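Local coordinates for protein acetaldehyde dehydrogenase (Acetylating) (PDB 5J78) that probably catalyses the reversible, NAD-dependent conversion of acetaldehyde and coenzyme A to acetyl-CoA, at residues Pro241-Val246 / Ser275-Leu280; His394-His399 / Lys413-Ile418. All coordinates share one frame; numbering follows the deposited sequence.

Contact 1: Pro241-Val246 / Ser275-Leu280; sequences PGNVPV and SEQALL
Val246 lays its CG2 methyl over the aliphatic part of Glu276, 3.5 Å from CG, while its CB meets Leu279 CD2 at 4.0 Å. With CG1 anti to the backbone N (chi1 180°), CG2 lies anti to the carbonyl carbon, which turns it toward Glu276. Beyond that apolar stem, Glu276 bends at chi2, and its carboxylate is bonded by Ser264 OG and by the backbone N of Thr424.

Between a face carrying Val246 and Leu279 and one carrying Pro245 and Ala278, the strands pair in parallel. Val246 N donates to Ala278 O at 2.9 Å, and Leu280 N returns a bond of 2.7 Å to Val246 O. Pro245 has no N-H to give, but its CA-H leans on Ala278 O, and its ring, with the side chain of Leu280, packs against helix 376-388. At the entrance to the pair the ladder is distorted: Val244 O takes a good bond from Gln277 N, 2.9 Å long and in the carbonyl plane, and a weak one from Ala278 N.

Asn243 and Gln277 cross there at about a right angle, Asn243 OD1 lying 3.4 Å from Gln277 CB, their amide planes 39° apart. Asn243 ND2 reaches instead to the carbonyls of Leu386 and Ser360. A water accepts from Gln277 NE2 and donates to Ser275 O at 2.8 Å. Gly242 N bonds OD1 of the sulfinated cysteine at position 273, probably the family's active-site thiol; this buried junction, its polar ends tied largely to residues outside it, therefore borders the probable catalytic centre.

Contact 2: His394-His399 / Lys413-Ile418; sequences HTVGIH and KPAGRI. With ACT (acetate ion), chain E.
A single backbone carbonyl, His394 O, receives three hydrogen bonds from one residue, Arg417. The guanidinium comes side-on, with NE at 3.0 Å and NH2 at 2.9 Å both directed to the same oxygen, which lies near the guanidinium plane. NE approaches from well above the carbonyl plane, whereas NH2 is tilted from it by only 22°. The third donor, Arg417 N, arrives almost in line with the C=O. Bends at chi2 and chi3 (127° and -60°) turn the arginine back toward Gly416 and the carbonyl of His394. Its outer nitrogens are held further by Gly442 O and Asn454 OD1.

Thr395 crosses the arginine at about a right angle. Its OG1 is 2.8 Å from His394 ND1, a hydrogen bond that helps fix the ring's rotation, and the second ring nitrogen, NE2, weakly bonds an acetate ion, probably from the crystallisation liquor.

The parallel ladder, continued by Val396 N to Arg417 O, joins the two strands of a beta-alpha-beta unit around helix 403-410. The side chains of Val396 and Ile418 lie side by side, CG2 to CG2 3.8 Å; Val396 CG1 meets Ala415 CB, just before the corner at Gly416. Ile418 also packs on Val466 of the second subunit, whose strand extends the sheet. Concentrating three donors on His394 O would be expected to polarise that carbonyl and hold the corner of the chain at 394 firmly in place.

How the contacts relate
Contacts 1 and 2 illustrate how a parallel sheet is built from successive pairings. Their centres lie about 9 Å apart, and contact 1 closes along the chain before contact 2 opens. Strands 276-282, 244-248, 395-399 and 415-420 are consecutive neighbours in one seven-stranded sheet, so the two contacts meet where 244-248 adjoins 395-399. There Pro245 O probably accepts a hydrogen bond from Gly397 N at 3.1 Å, and Val246 CG1 packs on His399 CD2. Near the strand starts, Gly242 N approaches CD2 of the His394 ring. Because strand 415-420 is outermost within this chain, the loop near the modified cysteine and the subunit interface belong to one continuous sheet region.

Contact 1: Pro241-Val246 / Ser275-Leu280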
ATOM      1  N   PRO A 241      23.075   8.605   8.101  1.00 25.22           N
ATOM      2  CA  PRO A 241      24.103   9.438   7.471  1.00 20.70           C
ATOM      3  C   PRO A 241      24.924  10.230   8.496  1.00 25.83           C
ATOM      4  O   PRO A 241      24.479  10.459   9.628  1.00 16.69           O
ATOM      5  CB  PRO A 241      23.274  10.371   6.571  1.00 20.77           C
ATOM      6  CG  PRO A 241      21.985  10.519   7.298  1.00 27.81           C
ATOM      7  CD  PRO A 241      21.718   9.127   7.848  1.00 24.50           C
ATOM      8  N   GLY A 242      26.130  10.620   8.086  1.00 20.13           N
ATOM      9  CA  GLY A 242      26.991  11.472   8.883  1.00 19.88           C
ATOM     10  C   GLY A 242      26.953  12.921   8.427  1.00 17.65           C
ATOM     11  O   GLY A 242      26.580  13.224   7.296  1.00 18.00           O
ATOM     12  N   ASN A 243      27.319  13.823   9.322  1.00 19.81           N
ATOM     13  CA  ASN A 243      27.595  15.198   8.951  1.00 18.99           C
ATOM     14  C   ASN A 243      28.500  15.739  10.019  1.00 23.46           C
ATOM     15  O   ASN A 243      28.108  16.598  10.797  1.00 18.65           O
ATOM     16  CB  ASN A 243      26.337  16.044   8.833  1.00 14.07           C
ATOM     17  CG  ASN A 243      26.634  17.430   8.265  1.00 28.41           C
ATOM     18  OD1 ASN A 243      27.591  17.591   7.531  1.00 20.27           O
ATOM     19  ND2 ASN A 243      25.825  18.425   8.605  1.00 21.56           N
ATOM     20  N   VAL A 244      29.716  15.207  10.037  1.00 22.13           N
ATOM     21  CA  VAL A 244      30.567  15.242  11.223  1.00 21.16           C
ATOM     22  C   VAL A 244      31.216  16.599  11.494  1.00 21.25           C
ATOM     23  O   VAL A 244      32.012  17.079  10.686  1.00 22.68           O
ATOM     24  CB  VAL A 244      31.675  14.210  11.112  1.00 21.89           C
ATOM     25  CG1 VAL A 244      32.613  14.279  12.330  1.00 26.17           C
ATOM     26  CG2 VAL A 244      31.077  12.818  10.950  1.00 18.22           C
ATOM     27  N   PRO A 245      30.883  17.209  12.646  1.00 23.77           N
ATOM     28  CA  PRO A 245      31.548  18.443  13.062  1.00 19.05           C
ATOM     29  C   PRO A 245      32.759  18.131  13.911  1.00 21.89           C
ATOM     30  O   PRO A 245      32.691  17.205  14.721  1.00 17.79           O
ATOM     31  CB  PRO A 245      30.466  19.158  13.866  1.00 24.42           C
ATOM     32  CG  PRO A 245      29.715  18.020  14.528  1.00 25.09           C
ATOM     33  CD  PRO A 245      29.721  16.898  13.511  1.00 28.19           C
ATOM     34  N   VAL A 246      33.846  18.878  13.727  1.00 19.13           N
ATOM     35  CA  VAL A 246      35.059  18.663  14.503  1.00 22.04           C
ATOM     36  C   VAL A 246      35.513  19.976  15.126  1.00 26.40           C
ATOM     37  O   VAL A 246      35.678  20.991  14.439  1.00 26.85           O
ATOM     38  CB  VAL A 246      36.193  18.051  13.643  1.00 23.95           C
ATOM     39  CG1 VAL A 246      37.459  17.834  14.476  1.00 22.80           C
ATOM     40  CG2 VAL A 246      35.747  16.747  13.069  1.00 25.65           C
ATOM     41  N   SER A 275      33.555  10.949   7.739  1.00 14.47           N
ATOM     42  CA  SER A 275      34.604  11.907   7.426  1.00 16.53           C
ATOM     43  C   SER A 275      34.179  13.316   7.856  1.00 21.06           C
ATOM     44  O   SER A 275      32.986  13.613   7.950  1.00 19.03           O
ATOM     45  CB  SER A 275      34.933  11.846   5.937  1.00 16.06           C
ATOM     46  OG  SER A 275      33.848  12.304   5.171  1.00 21.54           O
ATOM     47  N   GLU A 276      35.158  14.168   8.143  1.00 19.23           N
ATOM     48  CA  GLU A 276      34.896  15.520   8.634  1.00 14.25           C
ATOM     49  C   GLU A 276      34.098  16.310   7.602  1.00 16.01           C
ATOM     50  O   GLU A 276      34.309  16.126   6.411  1.00 23.49           O
ATOM     51  CB  GLU A 276      36.209  16.221   8.951  1.00 17.08           C
ATOM     52  CG  GLU A 276      37.001  15.562  10.050  1.00 20.45           C
ATOM     53  CD  GLU A 276      37.923  14.432   9.598  1.00 20.71           C
ATOM     54  OE1 GLU A 276      37.769  13.896   8.478  1.00 18.47           O
ATOM     55  OE2 GLU A 276      38.809  14.066  10.405  1.00 22.08           O
ATOM     56  N   GLN A 277      33.164  17.151   8.049  1.00 20.04           N
ATOM     57  CA  GLN A 277      32.400  18.025   7.143  1.00 15.72           C
ATOM     58  C   GLN A 277      32.497  19.511   7.505  1.00 19.30           C
ATOM     59  O   GLN A 277      32.346  20.382   6.641  1.00 26.44           O
ATOM     60  CB  GLN A 277      30.938  17.612   7.117  1.00 20.26           C
ATOM     61  CG  GLN A 277      30.729  16.189   6.653  1.00 18.34           C
ATOM     62  CD  GLN A 277      31.151  15.962   5.211  1.00 24.88           C
ATOM     63  OE1 GLN A 277      31.243  16.906   4.423  1.00 20.97           O
ATOM     64  NE2 GLN A 277      31.385  14.699   4.852  1.00 24.22           N
ATOM     65  N   ALA A 278      32.774  19.804   8.767  1.00 18.76           N
ATOM     66  CA  ALA A 278      32.864  21.183   9.225  1.00 18.57           C
ATOM     67  C   ALA A 278      33.850  21.244  10.365  1.00 24.34           C
ATOM     68  O   ALA A 278      33.858  20.372  11.227  1.00 23.98           O
ATOM     69  CB  ALA A 278      31.498  21.714   9.657  1.00 22.06           C
ATOM     70  N   LEU A 279      34.718  22.250  10.342  1.00 23.76           N
ATOM     71  CA  LEU A 279      35.612  22.494  11.459  1.00 19.26           C
ATOM     72  C   LEU A 279      35.057  23.654  12.258  1.00 18.21           C
ATOM     73  O   LEU A 279      34.578  24.631  11.688  1.00 23.79           O
ATOM     74  CB  LEU A 279      37.032  22.806  10.999  1.00 23.90           C
ATOM     75  CG  LEU A 279      37.746  21.759  10.157  1.00 24.33           C
ATOM     76  CD1 LEU A 279      39.161  22.266   9.876  1.00 26.49           C
ATOM     77  CD2 LEU A 279      37.775  20.415  10.855  1.00 19.51           C
ATOM     78  N   LEU A 280      35.114  23.523  13.578  1.00 22.94           N
ATOM     79  CA  LEU A 280      34.730  24.584  14.505  1.00 21.82           C
ATOM     80  C   LEU A 280      36.012  24.988  15.223  1.00 27.04           C
ATOM     81  O   LEU A 280      36.636  24.148  15.875  1.00 28.24           O
ATOM     82  CB  LEU A 280      33.662  24.098  15.492  1.00 28.50           C
ATOM     83  CG  LEU A 280      32.631  23.115  14.936  1.00 26.44           C
ATOM     84  CD1 LEU A 280      31.755  22.642  16.074  1.00 30.60           C
ATOM     85  CD2 LEU A 280      31.781  23.730  13.831  1.00 26.04           C
TER
HETATM   86  O   HOH W   1      30.289  13.144   7.453  1.00 24.31           O

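Contact 2: His394-His399 / Lys413-Ile418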
ATOM      1  N   HIS A 394      25.638   9.761  14.547  1.00 19.44           N
ATOM      2  CA  HIS A 394      26.751   9.163  13.803  1.00 17.37           C
ATOM      3  C   HIS A 394      28.093   9.391  14.492  1.00 17.53           C
ATOM      4  O   HIS A 394      28.472   8.595  15.361  1.00 20.83           O
ATOM      5  CB  HIS A 394      26.752   9.676  12.368  1.00 18.01           C
ATOM      6  CG  HIS A 394      27.488   8.787  11.425  1.00 18.55           C
ATOM      7  ND1 HIS A 394      28.843   8.561  11.525  1.00 20.17           N
ATOM      8  CD2 HIS A 394      27.055   8.034  10.387  1.00 20.37           C
ATOM      9  CE1 HIS A 394      29.223   7.739  10.567  1.00 18.36           C
ATOM     10  NE2 HIS A 394      28.156   7.399   9.863  1.00 18.29           N
ATOM     11  N   THR A 395      28.794  10.473  14.135  1.00 15.71           N
ATOM     12  CA  THR A 395      30.148  10.723  14.629  1.00 22.33           C
ATOM     13  C   THR A 395      30.405  12.204  14.865  1.00 15.71           C
ATOM     14  O   THR A 395      29.902  13.046  14.129  1.00 18.66           O
ATOM     15  CB  THR A 395      31.186  10.195  13.639  1.00 17.64           C
ATOM     16  OG1 THR A 395      30.898   8.832  13.346  1.00 18.58           O
ATOM     17  CG2 THR A 395      32.598  10.276  14.197  1.00 18.35           C
ATOM     18  N   VAL A 396      31.150  12.507  15.926  1.00 21.36           N
ATOM     19  CA  VAL A 396      31.743  13.831  16.117  1.00 14.57           C
ATOM     20  C   VAL A 396      33.232  13.703  16.424  1.00 21.70           C
ATOM     21  O   VAL A 396      33.722  12.617  16.767  1.00 20.48           O
ATOM     22  CB  VAL A 396      31.076  14.631  17.276  1.00 19.76           C
ATOM     23  CG1 VAL A 396      29.639  14.985  16.947  1.00 18.96           C
ATOM     24  CG2 VAL A 396      31.149  13.865  18.563  1.00 21.40           C
ATOM     25  N   GLY A 397      33.949  14.819  16.306  1.00 18.82           N
ATOM     26  CA  GLY A 397      35.352  14.875  16.671  1.00 18.03           C
ATOM     27  C   GLY A 397      35.720  16.100  17.495  1.00 20.45           C
ATOM     28  O   GLY A 397      35.041  17.136  17.460  1.00 23.23           O
ATOM     29  N   ILE A 398      36.808  15.969  18.246  1.00 18.44           N
ATOM     30  CA  ILE A 398      37.411  17.111  18.929  1.00 19.50           C
ATOM     31  C   ILE A 398      38.925  16.927  19.001  1.00 28.63           C
ATOM     32  O   ILE A 398      39.403  15.814  19.241  1.00 20.94           O
ATOM     33  CB  ILE A 398      36.835  17.302  20.366  1.00 26.26           C
ATOM     34  CG1 ILE A 398      37.628  18.369  21.126  1.00 26.29           C
ATOM     35  CG2 ILE A 398      36.852  15.975  21.146  1.00 18.89           C
ATOM     36  CD1 ILE A 398      37.001  18.795  22.454  1.00 25.02           C
ATOM     37  N   HIS A 399      39.663  18.022  18.781  1.00 27.64           N
ATOM     38  CA  HIS A 399      41.115  18.048  18.982  1.00 26.69           C
ATOM     39  C   HIS A 399      41.477  18.965  20.135  1.00 26.09           C
ATOM     40  O   HIS A 399      41.160  20.155  20.111  1.00 29.02           O
ATOM     41  CB  HIS A 399      41.826  18.496  17.712  1.00 27.78           C
ATOM     42  CG  HIS A 399      41.703  17.512  16.598  1.00 24.96           C
ATOM     43  ND1 HIS A 399      42.584  16.463  16.431  1.00 25.15           N
ATOM     44  CD2 HIS A 399      40.777  17.387  15.622  1.00 16.76           C
ATOM     45  CE1 HIS A 399      42.217  15.750  15.380  1.00 22.11           C
ATOM     46  NE2 HIS A 399      41.121  16.288  14.875  1.00 21.97           N
ATOM     47  N   LYS A 413      27.128  14.882  23.438  1.00 29.00           N
ATOM     48  CA  LYS A 413      27.015  14.855  21.983  1.00 28.50           C
ATOM     49  C   LYS A 413      26.248  13.606  21.532  1.00 25.84           C
ATOM     50  O   LYS A 413      26.602  12.498  21.916  1.00 20.66           O
ATOM     51  CB  LYS A 413      28.403  14.912  21.338  1.00 24.52           C
ATOM     52  CG  LYS A 413      29.162  16.209  21.636  1.00 27.54           C
ATOM     53  CD  LYS A 413      28.456  17.437  21.080  1.00 30.12           C
ATOM     54  CE  LYS A 413      29.181  18.727  21.475  1.00 30.25           C
ATOM     55  NZ  LYS A 413      29.028  19.040  22.912  1.00 30.59           N
ATOM     56  N   PRO A 414      25.188  13.789  20.724  1.00 17.03           N
ATOM     57  CA  PRO A 414      24.397  12.665  20.212  1.00 28.96           C
ATOM     58  C   PRO A 414      25.080  12.025  19.019  1.00 22.38           C
ATOM     59  O   PRO A 414      24.704  12.254  17.865  1.00 24.61           O
ATOM     60  CB  PRO A 414      23.080  13.326  19.813  1.00 24.91           C
ATOM     61  CG  PRO A 414      23.522  14.688  19.338  1.00 19.81           C
ATOM     62  CD  PRO A 414      24.586  15.077  20.341  1.00 24.39           C
ATOM     63  N   ALA A 415      26.108  11.245  19.322  1.00 20.24           N
ATOM     64  CA  ALA A 415      26.860  10.514  18.323  1.00 19.69           C
ATOM     65  C   ALA A 415      27.343   9.221  18.954  1.00 21.64           C
ATOM     66  O   ALA A 415      27.800   9.223  20.094  1.00 19.84           O
ATOM     67  CB  ALA A 415      28.061  11.370  17.795  1.00 18.30           C
ATOM     68  N   GLY A 416      27.239   8.114  18.227  1.00 17.03           N
ATOM     69  CA  GLY A 416      27.718   6.848  18.740  1.00 19.40           C
ATOM     70  C   GLY A 416      29.236   6.728  18.811  1.00 16.38           C
ATOM     71  O   GLY A 416      29.778   5.948  19.615  1.00 18.16           O
ATOM     72  N   ARG A 417      29.913   7.477  17.946  1.00 15.63           N
ATOM     73  CA  ARG A 417      31.377   7.527  17.903  1.00 20.89           C
ATOM     74  C   ARG A 417      31.824   8.953  18.200  1.00 17.33           C
ATOM     75  O   ARG A 417      31.563   9.837  17.406  1.00 20.40           O
ATOM     76  CB  ARG A 417      31.911   7.104  16.524  1.00 20.68           C
ATOM     77  CG  ARG A 417      31.818   5.589  16.206  1.00 15.73           C
ATOM     78  CD  ARG A 417      31.124   5.360  14.898  1.00 15.19           C
ATOM     79  NE  ARG A 417      29.775   5.909  14.973  1.00 15.81           N
ATOM     80  CZ  ARG A 417      28.687   5.211  15.286  1.00 14.67           C
ATOM     81  NH1 ARG A 417      28.743   3.890  15.485  1.00 15.52           N
ATOM     82  NH2 ARG A 417      27.525   5.832  15.361  1.00 14.97           N
ATOM     83  N   ILE A 418      32.499   9.161  19.330  1.00 15.35           N
ATOM     84  CA  ILE A 418      32.937  10.482  19.757  1.00 20.01           C
ATOM     85  C   ILE A 418      34.471  10.445  19.758  1.00 25.44           C
ATOM     86  O   ILE A 418      35.109   9.934  20.681  1.00 18.11           O
ATOM     87  CB  ILE A 418      32.351  10.866  21.128  1.00 19.34           C
ATOM     88  CG1 ILE A 418      30.817  10.938  21.046  1.00 19.04           C
ATOM     89  CG2 ILE A 418      32.855  12.241  21.573  1.00 19.16           C
ATOM     90  CD1 ILE A 418      30.096  11.040  22.398  1.00 20.45           C
TER
HETATM   91  C   ACT E1001      30.742   4.822   7.761  1.00 34.60           C
HETATM   92  O   ACT E1001      29.553   4.951   8.104  1.00 35.01           O
HETATM   93  OXT ACT E1001      31.487   5.803   8.012  1.00 34.90           O
HETATM   94  CH3 ACT E1001      31.233   3.569   7.098  1.00 29.10           C